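Local coordinates for protein beta-agarase D (Zobellia galactanivorans, PDB 4ASM) that hydrolyses the beta-1,4-galactosidic linkages of agarose at random points along the chain, with retention of the anomeric configuration, at residues A[47-61]-A[118-130]. Numbering follows the deposited sequence.
Sequences DFGPNGNMKWYNKYH and TRAGCITNKTRVK
Y57 and T124 face each other as an antiparallel hydrogen-bonded pair: Y57 N gives its hydrogen to T124 O at 2.9 Å, and T124 N returns one to Y57 O. The Y57 ring, placed between its own backbone N and carbonyl carbon (chi1 51°), lies alongside T124 and receives CB over one face, 3.9 Å from the ring centroid. Threonine suits this spot because its two branches do different work: the CG2 methyl packs against Y57 OH, while OG1 donates to K59 O (2.8 Å) in the carbonyl plane, tying down the chain just beyond the strand. K126 CD lies at the edge of the Y57 ring, in its plane; the K126 chain is bent at chi2 and chi3, and NZ comes to D47 OD2 (2.9 Å) from above the carboxylate plane, forming a salt bridge. With an alanine at Y57, T124 CB would probably lose the ring face it packs on, K126 CD the ring edge it lies against, and N62 N its hydroxyl acceptor.

On the opposite side of the sheet, the flat W56 indole is sandwiched: I123 CD1 sits over one face of its six-membered ring (3.8 Å from the centroid) and N125 CB over the other. D33 holds W56 NE1, and I123 CG2 also touches the F48 edge, beside V84.

K55 and W56 together face F48, F48 O accepting from both backbone nitrogens. This classic beta bulge belongs to a short hairpin that adds its 56-57 strand to strand 112-125 of the GH16 catalytic domain, a beta-jelly-roll; V84, against I123, probably lines the agarose-binding site.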
loop_
_atom_site.group_PDB
_atom_site.type_symbol
_atom_site.label_atom_id
_atom_site.label_comp_id
_atom_site.label_asym_id
_atom_site.label_seq_id
_atom_site.Cartn_x
_atom_site.Cartn_y
_atom_site.Cartn_z
ATOM N N ASP A 47 -2.263 3.981 22.331
ATOM C CA ASP A 47 -0.987 4.251 21.703
ATOM C C ASP A 47 -0.024 3.154 22.127
ATOM O O ASP A 47 -0.147 2.594 23.231
ATOM C CB ASP A 47 -0.407 5.587 22.189
ATOM C CG ASP A 47 -1.205 6.794 21.733
ATOM O OD1 ASP A 47 -1.960 6.728 20.730
ATOM O OD2 ASP A 47 -1.055 7.856 22.386
ATOM N N PHE A 48 0.963 2.872 21.287
ATOM C CA PHE A 48 2.008 1.919 21.648
ATOM C C PHE A 48 3.351 2.271 21.035
ATOM O O PHE A 48 3.441 3.085 20.120
ATOM C CB PHE A 48 1.600 0.455 21.369
ATOM C CG PHE A 48 1.372 0.118 19.908
ATOM C CD1 PHE A 48 2.420 -0.353 19.137
ATOM C CD2 PHE A 48 0.104 0.207 19.332
ATOM C CE1 PHE A 48 2.242 -0.723 17.786
ATOM C CE2 PHE A 48 -0.083 -0.158 17.985
ATOM C CZ PHE A 48 0.994 -0.615 17.219
ATOM N N GLY A 49 4.398 1.678 21.591
ATOM C CA GLY A 49 5.771 1.923 21.191
ATOM C C GLY A 49 6.730 1.411 22.249
ATOM O O GLY A 49 6.302 0.877 23.273
ATOM N N PRO A 50 8.029 1.563 21.998
ATOM C CA PRO A 50 9.056 1.099 22.945
ATOM C C PRO A 50 9.112 2.011 24.157
ATOM O O PRO A 50 8.757 3.187 24.061
ATOM C CB PRO A 50 10.352 1.241 22.153
ATOM C CG PRO A 50 10.055 2.352 21.146
ATOM C CD PRO A 50 8.608 2.192 20.796
ATOM N N ASN A 51 9.562 1.482 25.292
ATOM C CA ASN A 51 9.707 2.298 26.511
ATOM C C ASN A 51 8.487 3.207 26.716
ATOM O O ASN A 51 7.351 2.730 26.727
ATOM C CB ASN A 51 10.999 3.120 26.443
ATOM C CG ASN A 51 11.660 3.299 27.810
ATOM O OD1 ASN A 51 11.051 3.814 28.748
ATOM N ND2 ASN A 51 12.925 2.888 27.913
ATOM N N GLY A 52 8.730 4.511 26.854
ATOM C CA GLY A 52 7.636 5.480 26.986
ATOM C C GLY A 52 7.026 5.933 25.661
ATOM O O GLY A 52 5.903 6.464 25.633
ATOM N N ASN A 53 7.752 5.720 24.565
ATOM C CA ASN A 53 7.374 6.285 23.264
ATOM C C ASN A 53 6.001 5.872 22.748
ATOM O O ASN A 53 5.602 4.707 22.819
ATOM C CB ASN A 53 8.416 5.951 22.196
ATOM C CG ASN A 53 9.755 6.605 22.451
ATOM O OD1 ASN A 53 9.926 7.389 23.392
ATOM N ND2 ASN A 53 10.726 6.282 21.604
ATOM N N MET A 54 5.271 6.843 22.230
ATOM C CA MET A 54 4.031 6.556 21.534
ATOM C C MET A 54 4.365 6.708 20.064
ATOM O O MET A 54 4.507 7.828 19.575
ATOM C CB MET A 54 2.961 7.576 21.900
ATOM C CG MET A 54 2.697 7.709 23.373
ATOM S SD MET A 54 2.002 9.341 23.743
ATOM C CE MET A 54 1.298 8.975 25.359
ATOM N N LYS A 55 4.498 5.594 19.350
ATOM C CA LYS A 55 4.792 5.677 17.925
ATOM C C LYS A 55 3.587 5.349 17.055
ATOM O O LYS A 55 3.552 5.752 15.899
ATOM C CB LYS A 55 5.925 4.718 17.560
ATOM C CG LYS A 55 7.278 5.152 18.064
ATOM C CD LYS A 55 8.362 4.221 17.580
ATOM C CE LYS A 55 9.721 4.653 18.110
ATOM N NZ LYS A 55 10.254 5.766 17.281
ATOM N N TRP A 56 2.650 4.577 17.589
ATOM C CA TRP A 56 1.494 4.107 16.844
ATOM C C TRP A 56 0.256 4.130 17.711
ATOM O O TRP A 56 0.360 4.146 18.947
ATOM C CB TRP A 56 1.681 2.642 16.396
ATOM C CG TRP A 56 2.955 2.353 15.672
ATOM C CD1 TRP A 56 4.144 2.011 16.226
ATOM C CD2 TRP A 56 3.164 2.368 14.250
ATOM N NE1 TRP A 56 5.087 1.810 15.255
ATOM C CE2 TRP A 56 4.518 2.032 14.028
ATOM C CE3 TRP A 56 2.330 2.613 13.139
ATOM C CZ2 TRP A 56 5.080 1.953 12.739
ATOM C CZ3 TRP A 56 2.882 2.542 11.860
ATOM C CH2 TRP A 56 4.252 2.206 11.665
ATOM N N TYR A 57 -0.907 4.083 17.077
ATOM C CA TYR A 57 -2.124 3.619 17.751
ATOM C C TYR A 57 -2.787 2.505 16.945
ATOM O O TYR A 57 -2.613 2.411 15.716
ATOM C CB TYR A 57 -3.098 4.751 18.119
ATOM C CG TYR A 57 -3.471 5.699 17.010
ATOM C CD1 TYR A 57 -2.719 6.843 16.769
ATOM C CD2 TYR A 57 -4.593 5.468 16.212
ATOM C CE1 TYR A 57 -3.073 7.737 15.761
ATOM C CE2 TYR A 57 -4.950 6.354 15.200
ATOM C CZ TYR A 57 -4.186 7.479 14.979
ATOM O OH TYR A 57 -4.546 8.353 13.965
ATOM N N ASN A 58 -3.533 1.655 17.649
ATOM C CA ASN A 58 -4.085 0.426 17.082
ATOM C C ASN A 58 -5.425 0.618 16.386
ATOM O O ASN A 58 -6.332 -0.231 16.495
ATOM C CB ASN A 58 -4.140 -0.699 18.140
ATOM C CG ASN A 58 -5.016 -0.346 19.348
ATOM O OD1 ASN A 58 -5.426 0.812 19.527
ATOM N ND2 ASN A 58 -5.307 -1.351 20.181
ATOM N N LYS A 59 -5.531 1.707 15.620
ATOM C CA LYS A 59 -6.754 2.005 14.903
ATOM C C LYS A 59 -6.433 2.704 13.585
ATOM O O LYS A 59 -5.372 3.289 13.439
ATOM C CB LYS A 59 -7.671 2.880 15.796
ATOM C CG LYS A 59 -9.057 3.158 15.242
ATOM C CD LYS A 59 -9.883 3.859 16.329
ATOM C CE LYS A 59 -11.256 4.239 15.806
ATOM N NZ LYS A 59 -12.168 4.616 16.940
ATOM N N TYR A 60 -7.373 2.617 12.648
ATOM C CA TYR A 60 -7.335 3.430 11.442
ATOM C C TYR A 60 -7.250 4.913 11.811
ATOM O O TYR A 60 -7.683 5.325 12.880
ATOM C CB TYR A 60 -8.621 3.150 10.687
ATOM C CG TYR A 60 -8.805 3.814 9.362
ATOM C CD1 TYR A 60 -7.916 3.575 8.300
ATOM C CD2 TYR A 60 -9.905 4.626 9.128
ATOM C CE1 TYR A 60 -8.129 4.148 7.029
ATOM C CE2 TYR A 60 -10.107 5.213 7.881
ATOM C CZ TYR A 60 -9.224 4.969 6.835
ATOM O OH TYR A 60 -9.434 5.546 5.587
ATOM N N HIS A 61 -6.710 5.711 10.899
ATOM C CA HIS A 61 -6.231 7.060 11.230
ATOM C C HIS A 61 -7.312 8.062 11.624
ATOM O O HIS A 61 -8.423 8.055 11.081
ATOM C CB HIS A 61 -5.358 7.603 10.072
ATOM C CG HIS A 61 -6.119 7.997 8.836
ATOM N ND1 HIS A 61 -5.626 8.935 7.956
ATOM C CD2 HIS A 61 -7.325 7.614 8.346
ATOM C CE1 HIS A 61 -6.485 9.095 6.967
ATOM N NE2 HIS A 61 -7.524 8.307 7.176
ATOM N N THR A 118 -14.365 -10.533 7.863
ATOM C CA THR A 118 -12.961 -10.773 8.184
ATOM C C THR A 118 -12.484 -9.712 9.156
ATOM O O THR A 118 -12.383 -8.528 8.808
ATOM C CB THR A 118 -12.086 -10.758 6.933
ATOM O OG1 THR A 118 -12.559 -11.784 6.044
ATOM C CG2 THR A 118 -10.641 -11.058 7.317
ATOM N N ARG A 119 -12.190 -10.151 10.373
ATOM C CA ARG A 119 -11.660 -9.256 11.390
ATOM C C ARG A 119 -10.180 -9.090 11.105
ATOM O O ARG A 119 -9.508 -10.060 10.774
ATOM C CB ARG A 119 -11.868 -9.860 12.782
ATOM C CG ARG A 119 -13.332 -10.264 13.057
ATOM C CD ARG A 119 -13.565 -10.613 14.536
ATOM N NE ARG A 119 -12.620 -11.605 15.042
ATOM C CZ ARG A 119 -12.542 -11.983 16.316
ATOM N NH1 ARG A 119 -13.388 -11.470 17.217
ATOM N NH2 ARG A 119 -11.626 -12.876 16.681
ATOM N N ALA A 120 -9.662 -7.868 11.244
ATOM C CA ALA A 120 -8.259 -7.611 10.879
ATOM C C ALA A 120 -7.693 -6.406 11.616
ATOM O O ALA A 120 -8.409 -5.488 11.935
ATOM C CB ALA A 120 -8.160 -7.377 9.370
ATOM N N GLY A 121 -6.390 -6.373 11.800
ATOM C CA GLY A 121 -5.795 -5.223 12.474
ATOM C C GLY A 121 -5.486 -4.064 11.527
ATOM O O GLY A 121 -5.330 -4.247 10.312
ATOM N N CYS A 122 -5.367 -2.875 12.105
ATOM C CA CYS A 122 -5.040 -1.665 11.366
ATOM C C CYS A 122 -4.389 -0.716 12.347
ATOM O O CYS A 122 -4.934 -0.510 13.439
ATOM C CB CYS A 122 -6.315 -1.029 10.798
ATOM S SG CYS A 122 -6.011 0.384 9.710
ATOM N N ILE A 123 -3.242 -0.150 11.975
ATOM C CA ILE A 123 -2.564 0.810 12.836
ATOM C C ILE A 123 -2.201 2.058 12.069
ATOM O O ILE A 123 -2.040 2.023 10.844
ATOM C CB ILE A 123 -1.292 0.211 13.504
ATOM C CG1 ILE A 123 -0.177 0.012 12.477
ATOM C CG2 ILE A 123 -1.636 -1.091 14.217
ATOM C CD1 ILE A 123 1.126 -0.501 13.114
ATOM N N THR A 124 -2.006 3.150 12.814
ATOM C CA THR A 124 -1.566 4.434 12.265
ATOM C C THR A 124 -0.359 4.941 13.073
ATOM O O THR A 124 -0.371 4.875 14.309
ATOM C CB THR A 124 -2.688 5.458 12.427
ATOM O OG1 THR A 124 -3.865 4.997 11.744
ATOM C CG2 THR A 124 -2.292 6.793 11.838
ATOM N N ASN A 125 0.668 5.421 12.382
ATOM C CA ASN A 125 1.844 6.029 13.005
ATOM C C ASN A 125 1.531 7.440 13.481
ATOM O O ASN A 125 0.771 8.175 12.830
ATOM C CB ASN A 125 3.019 5.996 11.996
ATOM C CG ASN A 125 4.381 6.181 12.638
ATOM O OD1 ASN A 125 5.267 5.310 12.526
ATOM N ND2 ASN A 125 4.576 7.300 13.263
ATOM N N LYS A 126 2.088 7.811 14.640
ATOM C CA LYS A 126 1.771 9.130 15.220
ATOM C C LYS A 126 2.557 10.272 14.573
ATOM O O LYS A 126 2.295 11.440 14.866
ATOM C CB LYS A 126 2.031 9.103 16.722
ATOM C CG LYS A 126 1.145 8.092 17.407
ATOM C CD LYS A 126 -0.006 8.749 18.093
ATOM C CE LYS A 126 0.298 8.960 19.539
ATOM N NZ LYS A 126 -0.846 9.668 20.160
ATOM N N THR A 127 3.518 9.929 13.715
ATOM C CA THR A 127 4.347 10.910 13.038
ATOM C C THR A 127 4.038 10.863 11.552
ATOM O O THR A 127 4.256 9.821 10.912
ATOM C CB THR A 127 5.846 10.647 13.274
ATOM O OG1 THR A 127 6.088 10.602 14.688
ATOM C CG2 THR A 127 6.700 11.761 12.626
ATOM N N ARG A 128 3.555 11.981 11.014
ATOM C CA ARG A 128 3.199 12.073 9.598
ATOM C C ARG A 128 4.420 12.262 8.719
ATOM O O ARG A 128 5.489 12.652 9.178
ATOM C CB ARG A 128 2.168 13.186 9.383
ATOM C CG ARG A 128 0.830 12.834 10.019
ATOM C CD ARG A 128 -0.203 13.927 9.835
ATOM N NE ARG A 128 -1.480 13.542 10.433
ATOM C CZ ARG A 128 -2.309 14.402 11.017
ATOM N NH1 ARG A 128 -1.991 15.693 11.055
ATOM N NH2 ARG A 128 -3.458 13.991 11.532
ATOM N N VAL A 129 4.255 11.957 7.437
ATOM C CA VAL A 129 5.342 12.115 6.475
ATOM C C VAL A 129 4.917 12.992 5.300
ATOM O O VAL A 129 3.727 13.067 4.948
ATOM C CB VAL A 129 5.848 10.742 5.972
ATOM C CG1 VAL A 129 6.287 9.848 7.143
ATOM C CG2 VAL A 129 4.809 10.006 5.122
ATOM N N LYS A 130 5.896 13.647 4.687
ATOM C CA LYS A 130 5.649 14.461 3.494
ATOM C C LYS A 130 6.928 14.501 2.662
ATOM O O LYS A 130 8.037 14.438 3.211
ATOM C CB LYS A 130 5.220 15.894 3.885
ATOM C CG LYS A 130 4.560 16.663 2.708
ATOM C CD LYS A 130 4.080 18.049 3.140
ATOM C CE LYS A 130 3.383 18.756 1.995
ATOM N NZ LYS A 130 2.740 20.010 2.487
HETATM O O HOH W 1 5.834 8.099 15.641
#